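Local coordinates for protein prolyl-tRNA synthetase (Giardia lamblia ATCC 50803, PDB 3IAL) that probably joins proline to its tRNA at the expense of ATP, by way of the prolyl-adenylate found in the active site, at residues Ala35-Arg40 / Arg51-Phe56; Cys102-Lys107 / Glu114-Leu119; Thr148-Arg153 / Val165-Trp170; Pro161-Arg166 / Val277-Leu282. One frame throughout, in Å; residues are numbered along the deposited sequence. Where two conformers were deposited one is given.

Interaction 1: Ala35-Arg40 / Arg51-Phe56; sequences AELVDR and RPYGFF
Ala35 O faces Tyr53 CD2 obliquely at 3.9 Å. That carbonyl also takes a hydrogen bond from Lys360, and Lys360 lies against the Tyr53 ring as a cation-pi partner. Tyr53 OH is hydrogen-bonded to Lys360 O. Glu36 closes helix 24-34 with a Schellman motif and a positive phi of 55°. Its carbonyl oxygen sits 3.4 Å from Arg51 CB and takes a bond from water 1. The same water accepts from Tyr53 N in the first turn of helix 52-71. The carboxylate of Glu36 lies over one face of the Arg51 guanidinium. Glu36 OE2 is 3.9 Å from Arg51 NH1, a long salt bridge. The oxygen is well out of the guanidinium plane, so no N-H points at it. Leu37 O is met twice. Arg51 N, at the N-cap position, donates a bent hydrogen bond of 3.1 Å, and Gly54 CA makes a CA-H...O contact at 3.6 Å. Leu37 CD2 lies in the plane of the Tyr53 ring, at its edge, 3.8 Å from Tyr53 CD2. Val38 O is bridged through water 2 to Arg51 NH1. Arg51 reaches that water because its chain bends at chi3 (69°). Asp39 CB packs on Arg51 CD, but OD2 forms a salt bridge with Arg41 of its own chain and a hydrogen bond with Trp134 of the second subunit. One direct backbone bond and two waters thus join the exit from helix 24-34 and the short strand after it to the start of helix 52-71. The ionic contacts add attraction, while the in-plane water 2 and a cation-pi contact from Trp134 of the second subunit probably help set how the guanidinium lies.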
# COMPACT_ATOMS: atom_id res chain seq x y z
N ALA B 35 10.04 18.11 11.89
CA ALA B 35 10.06 16.64 12.02
C ALA B 35 10.20 15.92 10.66
O ALA B 35 10.24 14.70 10.60
CB ALA B 35 8.82 16.16 12.77
N GLU B 36 10.30 16.71 9.58
CA GLU B 36 10.48 16.21 8.21
C GLU B 36 9.38 15.22 7.82
O GLU B 36 9.64 14.12 7.32
CB GLU B 36 11.89 15.65 8.03
CG GLU B 36 12.96 16.68 8.44
CD GLU B 36 14.35 16.39 7.94
OE1 GLU B 36 14.73 15.21 7.89
OE2 GLU B 36 15.08 17.35 7.63
N LEU B 37 8.13 15.63 8.04
CA LEU B 37 6.97 14.78 7.78
C LEU B 37 6.54 14.91 6.32
O LEU B 37 6.26 13.92 5.66
CB LEU B 37 5.81 15.19 8.69
CG LEU B 37 6.04 15.04 10.19
CD1 LEU B 37 4.74 15.31 10.96
CD2 LEU B 37 6.59 13.66 10.51
N VAL B 38 6.47 16.15 5.85
CA VAL B 38 6.07 16.48 4.50
C VAL B 38 7.00 17.55 3.95
O VAL B 38 7.75 18.20 4.69
CB VAL B 38 4.63 17.02 4.45
CG1 VAL B 38 3.64 15.97 4.96
CG2 VAL B 38 4.52 18.31 5.25
N ASP B 39 6.95 17.73 2.63
CA ASP B 39 7.61 18.86 2.01
C ASP B 39 6.64 19.58 1.08
O ASP B 39 6.22 19.03 0.05
CB ASP B 39 8.87 18.42 1.28
CG ASP B 39 9.83 19.56 1.07
OD1 ASP B 39 9.35 20.68 0.81
OD2 ASP B 39 11.06 19.34 1.18
N ARG B 40 6.30 20.82 1.45
CA ARG B 40 5.34 21.66 0.72
C ARG B 40 5.97 22.37 -0.48
O ARG B 40 5.26 23.00 -1.26
CB ARG B 40 4.76 22.75 1.64
CG ARG B 40 4.11 22.25 2.91
CD ARG B 40 3.68 23.41 3.81
NE ARG B 40 2.45 24.05 3.36
CZ ARG B 40 1.81 25.02 4.02
NH1 ARG B 40 2.29 25.49 5.17
NH2 ARG B 40 0.69 25.53 3.53
N ARG B 51 7.47 12.79 3.08
CA ARG B 51 8.83 12.33 3.38
C ARG B 51 8.78 11.07 4.27
O ARG B 51 7.74 10.79 4.87
CB ARG B 51 9.63 13.45 4.03
CG ARG B 51 9.67 14.72 3.20
CD ARG B 51 10.59 15.75 3.79
NE ARG B 51 11.99 15.34 3.70
CZ ARG B 51 13.01 16.12 4.02
NH1 ARG B 51 12.81 17.37 4.45
NH2 ARG B 51 14.25 15.66 3.90
N PRO B 52 9.89 10.32 4.36
CA PRO B 52 9.89 8.99 5.01
C PRO B 52 9.26 8.90 6.39
O PRO B 52 8.43 8.00 6.63
CB PRO B 52 11.38 8.66 5.10
CG PRO B 52 11.96 9.29 3.91
CD PRO B 52 11.20 10.59 3.73
N TYR B 53 9.65 9.79 7.29
CA TYR B 53 9.18 9.74 8.67
C TYR B 53 7.66 9.93 8.72
O TYR B 53 6.97 9.24 9.44
CB TYR B 53 9.91 10.78 9.53
CG TYR B 53 9.89 10.46 10.99
CD1 TYR B 53 10.68 9.43 11.51
CD2 TYR B 53 9.07 11.16 11.87
CE1 TYR B 53 10.66 9.11 12.85
CE2 TYR B 53 9.04 10.85 13.23
CZ TYR B 53 9.83 9.82 13.71
OH TYR B 53 9.82 9.50 15.03
N GLY B 54 7.16 10.88 7.94
CA GLY B 54 5.72 11.09 7.80
C GLY B 54 4.99 9.97 7.06
O GLY B 54 3.93 9.52 7.51
N PHE B 55 5.54 9.49 5.94
CA PHE B 55 4.83 8.45 5.19
C PHE B 55 4.66 7.15 5.98
O PHE B 55 3.67 6.45 5.80
CB PHE B 55 5.47 8.12 3.84
CG PHE B 55 4.58 7.26 2.98
CD1 PHE B 55 3.41 7.78 2.45
CD2 PHE B 55 4.86 5.91 2.78
CE1 PHE B 55 2.56 6.98 1.68
CE2 PHE B 55 4.01 5.11 2.00
CZ PHE B 55 2.87 5.65 1.45
N PHE B 56 5.62 6.81 6.83
CA PHE B 56 5.50 5.62 7.67
C PHE B 56 4.21 5.65 8.51
O PHE B 56 3.57 4.62 8.70
CB PHE B 56 6.71 5.44 8.59
CG PHE B 56 6.56 4.27 9.52
CD1 PHE B 56 7.10 3.04 9.19
CD2 PHE B 56 5.79 4.38 10.67
CE1 PHE B 56 6.92 1.95 10.01
CE2 PHE B 56 5.60 3.29 11.50
CZ PHE B 56 6.17 2.07 11.16
O HOH W 1 11.26 12.20 6.86
O HOH W 2 10.34 18.50 5.38

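Interaction 2: Cys102-Lys107 / Glu114-Leu119; sequences CFWVEK and EERLAL
The Trp104 ring is held between two different surfaces. Ala118 CB lies over one face, 3.8 Å from the centroid of the six-membered ring, as a CH-pi contact, and Cys102 CB covers the rim of that same face. The opposite face carries the Arg116 guanidinium, which stacks nearly flat with centres 3.8 Å apart and planes at 24°. This is also a cation-pi contact with the five-membered ring. At the guanidinium edge Glu106 OE2 is gripped side-on by two nitrogens. Arg116 NH2 donates to Glu106 OE2 over 2.7 Å, nearly along the C-O bond, and Arg116 NE over 3.0 Å from above the carboxylate plane. The two planar groups are turned 77° against each other. A bend at chi3 (76°) folds the arginine back over the indole, and its NH1 goes on to a salt bridge with Glu85.

The backbones form an antiparallel hairpin. Val105 and Leu117 are a hydrogen-bonded pair, with Val105 N 2.7 Å from Leu117 O. Leu119 N donates to Phe103 O at 3.0 Å. Trp104 and Ala118 are a non-hydrogen-bonded pair. On the sheet face of Val105 and Leu117, Val105 CG2 packs on Leu119 CD2. Nearby, Leu119 CD1 touches Phe103 CB at 3.7 Å.

Strand 103-108 pairs antiparallel with a strand of the second subunit, so the sheet continues across the dimer interface. Lys107 of that subunit adds a further salt bridge to Glu106 OE2. Glu106 OE2 lies in the guanidinium plane and the indole covers one guanidinium face; together they fix its rotation. Two positive partners, Arg116 and Lys107 of the second subunit, probably favour the ionised carboxylate.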
# COMPACT_ATOMS: atom_id res chain seq x y z
N CYS B 102 -12.64 18.67 -10.38
CA CYS B 102 -12.02 17.69 -11.29
C CYS B 102 -10.86 18.25 -12.12
O CYS B 102 -11.03 19.25 -12.83
CB CYS B 102 -13.06 17.11 -12.25
SG CYS B 102 -14.22 15.98 -11.47
N PHE B 103 -9.70 17.61 -12.01
CA PHE B 103 -8.61 17.80 -12.96
C PHE B 103 -8.97 17.01 -14.22
O PHE B 103 -9.39 15.87 -14.11
CB PHE B 103 -7.30 17.24 -12.42
CG PHE B 103 -6.66 18.08 -11.36
CD1 PHE B 103 -5.71 19.05 -11.70
CD2 PHE B 103 -6.98 17.90 -10.02
CE1 PHE B 103 -5.10 19.83 -10.72
CE2 PHE B 103 -6.37 18.67 -9.03
CZ PHE B 103 -5.43 19.63 -9.38
N TRP B 104 -8.79 17.60 -15.40
CA TRP B 104 -9.11 16.90 -16.65
C TRP B 104 -7.86 16.62 -17.47
O TRP B 104 -7.06 17.52 -17.74
CB TRP B 104 -10.11 17.70 -17.50
CG TRP B 104 -11.48 17.78 -16.87
CD1 TRP B 104 -11.98 18.80 -16.14
CD2 TRP B 104 -12.49 16.76 -16.89
NE1 TRP B 104 -13.25 18.50 -15.71
CE2 TRP B 104 -13.59 17.26 -16.16
CE3 TRP B 104 -12.58 15.48 -17.46
CZ2 TRP B 104 -14.77 16.52 -15.97
CZ3 TRP B 104 -13.75 14.75 -17.29
CH2 TRP B 104 -14.83 15.27 -16.54
N VAL B 105 -7.71 15.35 -17.86
CA VAL B 105 -6.72 14.94 -18.83
C VAL B 105 -7.36 15.01 -20.20
O VAL B 105 -8.41 14.40 -20.43
CB VAL B 105 -6.21 13.50 -18.57
CG1 VAL B 105 -5.30 13.03 -19.71
CG2 VAL B 105 -5.50 13.42 -17.23
N GLU B 106 -6.75 15.75 -21.11
CA GLU B 106 -7.32 16.00 -22.43
C GLU B 106 -6.44 15.58 -23.59
O GLU B 106 -6.93 15.43 -24.71
CB GLU B 106 -7.69 17.48 -22.57
CG GLU B 106 -8.59 17.97 -21.43
CD GLU B 106 -9.34 19.25 -21.76
OE1 GLU B 106 -8.87 20.02 -22.62
OE2 GLU B 106 -10.41 19.48 -21.16
N LYS B 107 -5.14 15.39 -23.34
CA LYS B 107 -4.23 14.91 -24.37
C LYS B 107 -3.41 13.73 -23.88
O LYS B 107 -3.17 13.58 -22.69
CB LYS B 107 -3.28 16.03 -24.81
CG LYS B 107 -3.97 17.17 -25.55
CD LYS B 107 -2.98 18.04 -26.30
CE LYS B 107 -3.64 19.28 -26.88
NZ LYS B 107 -4.02 20.26 -25.80
N GLU B 114 -9.97 11.04 -27.44
CA GLU B 114 -11.33 11.06 -28.00
C GLU B 114 -12.38 11.22 -26.89
O GLU B 114 -13.44 11.81 -27.11
CB GLU B 114 -11.61 9.79 -28.80
CG GLU B 114 -12.98 9.78 -29.49
CD GLU B 114 -13.13 8.64 -30.48
OE1 GLU B 114 -12.27 8.52 -31.39
OE2 GLU B 114 -14.11 7.88 -30.36
N GLU B 115 -12.09 10.67 -25.71
CA GLU B 115 -12.89 10.95 -24.53
C GLU B 115 -12.00 11.52 -23.42
O GLU B 115 -10.93 10.97 -23.13
CB GLU B 115 -13.61 9.69 -24.05
CG GLU B 115 -14.70 9.97 -23.02
CD GLU B 115 -15.39 8.73 -22.53
OE1 GLU B 115 -14.80 7.63 -22.63
OE2 GLU B 115 -16.52 8.84 -22.02
N ARG B 116 -12.43 12.62 -22.81
CA ARG B 116 -11.67 13.26 -21.74
C ARG B 116 -11.70 12.37 -20.50
O ARG B 116 -12.69 11.69 -20.26
CB ARG B 116 -12.27 14.61 -21.35
CG ARG B 116 -12.51 15.59 -22.48
CD ARG B 116 -13.44 16.69 -22.01
NE ARG B 116 -12.74 17.65 -21.16
CZ ARG B 116 -13.27 18.28 -20.11
NH1 ARG B 116 -14.52 18.07 -19.71
NH2 ARG B 116 -12.52 19.14 -19.43
N LEU B 117 -10.61 12.40 -19.73
CA LEU B 117 -10.50 11.60 -18.51
C LEU B 117 -10.33 12.48 -17.30
O LEU B 117 -9.43 13.32 -17.26
CB LEU B 117 -9.30 10.65 -18.60
CG LEU B 117 -9.30 9.65 -19.76
CD1 LEU B 117 -8.01 8.85 -19.70
CD2 LEU B 117 -10.51 8.74 -19.70
N ALA B 118 -11.18 12.29 -16.30
CA ALA B 118 -11.05 13.01 -15.04
C ALA B 118 -10.15 12.22 -14.10
O ALA B 118 -10.23 11.00 -14.03
CB ALA B 118 -12.40 13.24 -14.41
N LEU B 119 -9.27 12.92 -13.38
CA LEU B 119 -8.58 12.30 -12.26
C LEU B 119 -9.63 12.16 -11.15
O LEU B 119 -10.33 13.12 -10.85
CB LEU B 119 -7.42 13.16 -11.79
CG LEU B 119 -6.34 13.51 -12.81
CD1 LEU B 119 -5.20 14.23 -12.11
CD2 LEU B 119 -5.82 12.27 -13.54
O HOH W 3 -9.85 15.55 -10.18

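Interaction 3: Thr148-Arg153 / Val165-Trp170; sequences TCTIFR and VREIHW. With PR8 (5'-O-[(R)-hydroxy{[(2S)-pyrrolidin-2-ylcarbonyl]oxy}phosphoryl]adenosine), chain H.
Ile151 lies squarely over one face of Trp170. Its CD1 is 3.4 Å from the centroid of the six-membered ring and only 7° off the normal, a CH-pi contact. Ile151 CG1 takes the crowded position between backbone N and carbonyl carbon (chi1 50°), which sends CD1 over the indole. Cys149 SG comes to the pyrrole edge instead. The far edge of the indole faces prolyl-adenylate, with Trp170 CH2 3.4 Å from its carbonyl O. The Arg153 guanidinium is turned almost at right angles to the indole, and its NE is held by Pro121 O. Arg153 CG packs on Ile168 CD1 at 3.4 Å, while Ile168 CG2 meets adenine C2 at the same distance.

On the other sheet face Phe152 and Glu167 run side by side, their planes 44° apart. Thr150 OG1 donates to Glu167 OE2 at 2.7 Å, on the anti side. Thr81 of the second subunit also bonds OE2.

Cys149-Trp170 and Ile151-Ile168 are hydrogen-bonded antiparallel pairs. This pairing of strands 143-152 and 167-177, with Phe152 and Arg153 just before the loop, matches motif 2 of class II synthetases. Strand 263-274 flanks 167-177, and its Ser274 touches Ile168 and Trp170. Glu58 and Glu66 of helix 52-71 bond His169 and Thr148.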
# COMPACT_ATOMS: atom_id res chain seq x y z
N THR B 148 -6.96 1.78 -1.16
CA THR B 148 -6.11 2.80 -0.60
C THR B 148 -5.42 3.41 -1.79
O THR B 148 -4.80 2.70 -2.57
CB THR B 148 -5.06 2.19 0.33
OG1 THR B 148 -5.72 1.64 1.47
CG2 THR B 148 -4.03 3.24 0.76
N CYS B 149 -5.56 4.71 -1.95
CA CYS B 149 -5.06 5.38 -3.15
C CYS B 149 -5.09 6.88 -2.91
O CYS B 149 -5.38 7.33 -1.80
CB CYS B 149 -5.93 5.03 -4.37
SG CYS B 149 -7.64 5.72 -4.30
N THR B 150 -4.80 7.66 -3.95
CA THR B 150 -4.95 9.10 -3.86
C THR B 150 -6.12 9.52 -4.74
O THR B 150 -6.42 8.87 -5.75
CB THR B 150 -3.65 9.85 -4.21
OG1 THR B 150 -3.41 9.85 -5.62
CG2 THR B 150 -2.47 9.23 -3.48
N ILE B 151 -6.80 10.59 -4.31
CA ILE B 151 -7.83 11.26 -5.09
C ILE B 151 -7.37 12.69 -5.33
O ILE B 151 -6.38 13.13 -4.73
CB ILE B 151 -9.21 11.23 -4.38
CG1 ILE B 151 -9.09 11.72 -2.93
CG2 ILE B 151 -9.81 9.82 -4.44
CD1 ILE B 151 -10.43 12.19 -2.33
N PHE B 152 -8.10 13.42 -6.18
CA PHE B 152 -7.66 14.74 -6.66
C PHE B 152 -8.79 15.78 -6.59
O PHE B 152 -9.88 15.55 -7.11
CB PHE B 152 -7.14 14.63 -8.09
CG PHE B 152 -5.95 13.70 -8.24
CD1 PHE B 152 -4.65 14.20 -8.23
CD2 PHE B 152 -6.14 12.33 -8.38
CE1 PHE B 152 -3.57 13.35 -8.37
CE2 PHE B 152 -5.05 11.46 -8.51
CZ PHE B 152 -3.77 11.97 -8.51
N ARG B 153 -8.52 16.91 -5.94
CA ARG B 153 -9.50 17.99 -5.78
C ARG B 153 -8.88 19.32 -6.17
O ARG B 153 -8.09 19.89 -5.41
CB ARG B 153 -9.99 18.07 -4.32
CG ARG B 153 -10.54 16.78 -3.74
CD ARG B 153 -12.01 16.62 -3.99
NE ARG B 153 -12.50 15.33 -3.50
CZ ARG B 153 -13.12 15.11 -2.34
NH1 ARG B 153 -13.38 16.09 -1.49
NH2 ARG B 153 -13.51 13.87 -2.04
N VAL B 165 -5.53 19.41 1.03
CA VAL B 165 -4.58 19.26 -0.06
C VAL B 165 -5.31 18.97 -1.37
O VAL B 165 -6.50 18.65 -1.36
CB VAL B 165 -3.50 18.17 0.24
CG1 VAL B 165 -2.53 18.66 1.32
CG2 VAL B 165 -4.14 16.85 0.65
N ARG B 166 -4.62 19.11 -2.48
CA ARG B 166 -5.23 18.91 -3.79
C ARG B 166 -5.03 17.49 -4.31
O ARG B 166 -5.83 17.01 -5.11
CB ARG B 166 -4.74 19.95 -4.79
CG ARG B 166 -5.33 21.34 -4.51
CD ARG B 166 -4.69 22.42 -5.35
NE ARG B 166 -5.14 22.41 -6.73
CZ ARG B 166 -4.40 22.76 -7.79
NH1 ARG B 166 -3.12 23.11 -7.67
NH2 ARG B 166 -4.94 22.72 -9.00
N GLU B 167 -3.97 16.81 -3.86
CA GLU B 167 -3.87 15.35 -3.98
C GLU B 167 -3.92 14.74 -2.59
O GLU B 167 -3.08 15.02 -1.75
CB GLU B 167 -2.60 14.91 -4.72
CG GLU B 167 -2.39 13.40 -4.69
CD GLU B 167 -1.44 12.89 -5.76
OE1 GLU B 167 -0.73 13.71 -6.37
OE2 GLU B 167 -1.40 11.66 -5.98
N ILE B 168 -4.91 13.89 -2.37
CA ILE B 168 -5.24 13.41 -1.05
C ILE B 168 -5.07 11.89 -0.97
O ILE B 168 -5.76 11.15 -1.67
CB ILE B 168 -6.70 13.75 -0.70
CG1 ILE B 168 -7.01 15.22 -1.02
CG2 ILE B 168 -7.00 13.43 0.78
CD1 ILE B 168 -8.49 15.47 -1.32
N HIS B 169 -4.17 11.44 -0.10
CA HIS B 169 -4.01 10.01 0.15
C HIS B 169 -5.15 9.58 1.05
O HIS B 169 -5.46 10.25 2.05
CB HIS B 169 -2.64 9.74 0.78
CG HIS B 169 -2.25 8.30 0.80
ND1 HIS B 169 -2.31 7.52 1.94
CD2 HIS B 169 -1.81 7.48 -0.19
CE1 HIS B 169 -1.92 6.30 1.65
NE2 HIS B 169 -1.61 6.24 0.37
N TRP B 170 -5.81 8.48 0.70
CA TRP B 170 -6.98 8.05 1.46
C TRP B 170 -7.31 6.58 1.27
O TRP B 170 -6.69 5.90 0.46
CB TRP B 170 -8.19 8.94 1.13
CG TRP B 170 -9.09 8.55 -0.03
CD1 TRP B 170 -8.82 7.70 -1.06
CD2 TRP B 170 -10.40 9.08 -0.29
NE1 TRP B 170 -9.89 7.64 -1.92
CE2 TRP B 170 -10.87 8.49 -1.47
CE3 TRP B 170 -11.22 10.00 0.38
CZ2 TRP B 170 -12.13 8.77 -1.99
CZ3 TRP B 170 -12.47 10.28 -0.14
CH2 TRP B 170 -12.91 9.66 -1.31
C PR8 H . -16.51 10.46 0.59
N PR8 H . -16.56 8.84 -1.20
O PR8 H . -15.77 11.09 -0.17
P PR8 H . -16.19 12.23 2.31
N1 PR8 H . -7.72 16.98 2.20
C2 PR8 H . -7.56 15.96 3.04
N3 PR8 H . -8.56 15.13 3.35
C4 PR8 H . -9.78 15.30 2.83
C5 PR8 H . -9.98 16.36 1.96
C6 PR8 H . -8.92 17.21 1.64
N6 PR8 H . -9.10 18.22 0.80
N7 PR8 H . -11.26 16.32 1.58
C8 PR8 H . -11.83 15.28 2.19
N9 PR8 H . -10.94 14.65 2.96
CA PR8 H . -17.05 9.10 0.17
CB PR8 H . -16.45 8.03 1.07
CD PR8 H . -15.97 7.50 -1.20
CG PR8 H . -15.36 7.38 0.20
C1' PR8 H . -11.23 13.45 3.80
O10 PR8 H . -16.93 10.88 1.81
O1P PR8 H . -16.63 13.45 1.57
C2' PR8 H . -12.18 13.76 4.98
O2' PR8 H . -11.75 13.05 6.15
O2P PR8 H . -16.56 12.35 3.87
C3' PR8 H . -13.48 13.14 4.53
O3' PR8 H . -14.30 12.82 5.66
C4' PR8 H . -12.91 11.88 3.92
O4' PR8 H . -11.93 12.43 3.01
C5' PR8 H . -14.01 11.12 3.21
O5' PR8 H . -14.61 11.95 2.23

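Interaction 4: Pro161-Arg166 / Val277-Leu282; sequences PLIRVR and VLACAL. With PR8 (5'-O-[(R)-hydroxy{[(2S)-pyrrolidin-2-ylcarbonyl]oxy}phosphoryl]adenosine), chain H.
Leu282 N bonds Leu278 O at 3.0 Å, closing a helical turn whose two leucines both meet Leu162. The contact between the segments is itself wholly apolar. Ala279 CB is the middle of it, touching Ile163 CG1 at 3.7 Å and Leu162 CB at 3.9 Å. Leu162 has a positive phi of 74°, and its side chain runs toward the helix. CG stands anti to the carbonyl carbon (chi1 -47°), and Leu162 CD1 reaches past Ala279 to Leu278 CD2 at 4.2 Å. Leu282 CD1 is a looser neighbour. Met32 of helix 24-34 packs on both Leu162 and Leu282.

The carbonyls of the loop meet the start of the same helix: Arg276 NE bonds Ile163 O, and Thr275 OG1 bonds Leu162 O. Val165 N donates to adenine N1 at 3.5 Å, and adenine N6 donates to Val165 O at 3.4 Å.

The helix follows strand 263-274, as in motif 3 of class II synthetases, and the loop is that of motif 2. Apolar packing and the Thr275 and Arg276 bonds together set the motif 2 loop against the motif 3 helix. This is consistent with a loop held so that the Val165 backbone meets the adenine edge through two weak bonds.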
# COMPACT_ATOMS: atom_id res chain seq x y z
N PRO B 161 -0.88 20.98 4.66
CA PRO B 161 -0.53 19.55 4.61
C PRO B 161 -1.45 18.68 5.46
O PRO B 161 -1.79 19.04 6.58
CB PRO B 161 0.89 19.52 5.18
CG PRO B 161 1.45 20.82 4.79
CD PRO B 161 0.31 21.81 4.86
N LEU B 162 -1.86 17.53 4.89
CA LEU B 162 -2.69 16.53 5.57
C LEU B 162 -4.16 16.94 5.72
O LEU B 162 -5.04 16.09 5.67
CB LEU B 162 -2.12 16.15 6.94
CG LEU B 162 -0.64 15.82 7.04
CD1 LEU B 162 -0.28 15.42 8.44
CD2 LEU B 162 -0.27 14.70 6.07
N ILE B 163 -4.43 18.23 5.90
CA ILE B 163 -5.75 18.72 6.28
C ILE B 163 -6.55 19.19 5.06
O ILE B 163 -7.72 18.86 4.93
CB ILE B 163 -5.61 19.87 7.33
CG1 ILE B 163 -5.22 19.28 8.69
CG2 ILE B 163 -6.89 20.68 7.46
CD1 ILE B 163 -4.71 20.30 9.67
N ARG B 164 -5.92 19.97 4.18
CA ARG B 164 -6.56 20.47 2.96
C ARG B 164 -5.55 20.47 1.83
O ARG B 164 -4.80 21.43 1.69
CB ARG B 164 -7.09 21.90 3.14
CG ARG B 164 -8.44 22.01 3.83
CD ARG B 164 -9.07 23.38 3.54
NE ARG B 164 -8.16 24.46 3.92
CZ ARG B 164 -8.19 25.13 5.07
NH1 ARG B 164 -9.12 24.88 5.99
NH2 ARG B 164 -7.29 26.08 5.31
N VAL B 165 -5.53 19.41 1.03
CA VAL B 165 -4.58 19.26 -0.06
C VAL B 165 -5.31 18.97 -1.37
O VAL B 165 -6.50 18.65 -1.36
CB VAL B 165 -3.50 18.17 0.24
CG1 VAL B 165 -2.53 18.66 1.32
CG2 VAL B 165 -4.14 16.85 0.65
N ARG B 166 -4.62 19.11 -2.48
CA ARG B 166 -5.23 18.91 -3.79
C ARG B 166 -5.03 17.49 -4.31
O ARG B 166 -5.83 17.01 -5.11
CB ARG B 166 -4.74 19.95 -4.79
CG ARG B 166 -5.33 21.34 -4.51
CD ARG B 166 -4.69 22.42 -5.35
NE ARG B 166 -5.14 22.41 -6.73
CZ ARG B 166 -4.40 22.76 -7.79
NH1 ARG B 166 -3.12 23.11 -7.67
NH2 ARG B 166 -4.94 22.72 -9.00
N VAL B 277 -6.78 11.86 9.42
CA VAL B 277 -6.66 11.01 10.61
C VAL B 277 -5.29 11.22 11.26
O VAL B 277 -5.19 11.43 12.48
CB VAL B 277 -6.86 9.52 10.28
CG1 VAL B 277 -6.77 8.66 11.55
CG2 VAL B 277 -8.20 9.28 9.58
N LEU B 278 -4.24 11.18 10.43
CA LEU B 278 -2.87 11.46 10.88
C LEU B 278 -2.78 12.89 11.42
O LEU B 278 -2.21 13.11 12.48
CB LEU B 278 -1.87 11.24 9.74
CG LEU B 278 -0.38 11.45 10.04
CD1 LEU B 278 0.09 10.51 11.14
CD2 LEU B 278 0.47 11.28 8.77
N ALA B 279 -3.34 13.85 10.69
CA ALA B 279 -3.39 15.23 11.17
C ALA B 279 -3.92 15.30 12.61
O ALA B 279 -3.32 15.97 13.46
CB ALA B 279 -4.24 16.09 10.25
N CYS B 280 -5.03 14.61 12.88
CA CYS B 280 -5.64 14.59 14.22
C CYS B 280 -4.71 14.03 15.30
O CYS B 280 -4.46 14.67 16.30
CB CYS B 280 -6.95 13.79 14.22
SG CYS B 280 -8.33 14.60 13.38
N ALA B 281 -4.20 12.82 15.06
CA ALA B 281 -3.31 12.14 16.00
C ALA B 281 -2.08 12.98 16.34
O ALA B 281 -1.67 13.04 17.49
CB ALA B 281 -2.88 10.81 15.43
N LEU B 282 -1.49 13.62 15.33
CA LEU B 282 -0.28 14.41 15.56
C LEU B 282 -0.63 15.68 16.33
O LEU B 282 0.09 16.06 17.26
CB LEU B 282 0.41 14.77 14.25
CG LEU B 282 0.91 13.61 13.37
CD1 LEU B 282 1.64 14.19 12.18
CD2 LEU B 282 1.80 12.61 14.10
C PR8 H . -16.51 10.46 0.59
N PR8 H . -16.56 8.84 -1.20
O PR8 H . -15.77 11.09 -0.17
P PR8 H . -16.19 12.23 2.31
N1 PR8 H . -7.72 16.98 2.20
C2 PR8 H . -7.56 15.96 3.04
N3 PR8 H . -8.56 15.13 3.35
C4 PR8 H . -9.78 15.30 2.83
C5 PR8 H . -9.98 16.36 1.96
C6 PR8 H . -8.92 17.21 1.64
N6 PR8 H . -9.10 18.22 0.80
N7 PR8 H . -11.26 16.32 1.58
C8 PR8 H . -11.83 15.28 2.19
N9 PR8 H . -10.94 14.65 2.96
CA PR8 H . -17.05 9.10 0.17
CB PR8 H . -16.45 8.03 1.07
CD PR8 H . -15.97 7.50 -1.20
CG PR8 H . -15.36 7.38 0.20
C1' PR8 H . -11.23 13.45 3.80
O10 PR8 H . -16.93 10.88 1.81
O1P PR8 H . -16.63 13.45 1.57
C2' PR8 H . -12.18 13.76 4.98
O2' PR8 H . -11.75 13.05 6.15
O2P PR8 H . -16.56 12.35 3.87
C3' PR8 H . -13.48 13.14 4.53
O3' PR8 H . -14.30 12.82 5.66
C4' PR8 H . -12.91 11.88 3.92
O4' PR8 H . -11.93 12.43 3.01
C5' PR8 H . -14.01 11.12 3.21
O5' PR8 H . -14.61 11.95 2.23

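How the interactions relate
Interactions 3 and 4 lie nearest the middle of the chain, share Val165 and Arg166, and both touch the adenylate. Interaction 3 is strand pairing with mixed side-chain contacts; interaction 4 is purely apolar between its segments. Interaction 1 is also mainly buried, but it relies on backbone, water and loose charges. It packs on interaction 4 through Leu37 CD1 and Leu282 CD1, 3.5 Å apart. Interaction 2 lies farthest out, about 30 Å between centres from interaction 1. Its salt bridge and stack sit at the dimer interface. Phe103 and Leu119 join it to interaction 3 through Phe152. Interactions 1, 2 and 3 all meet the second subunit; interaction 4 does not.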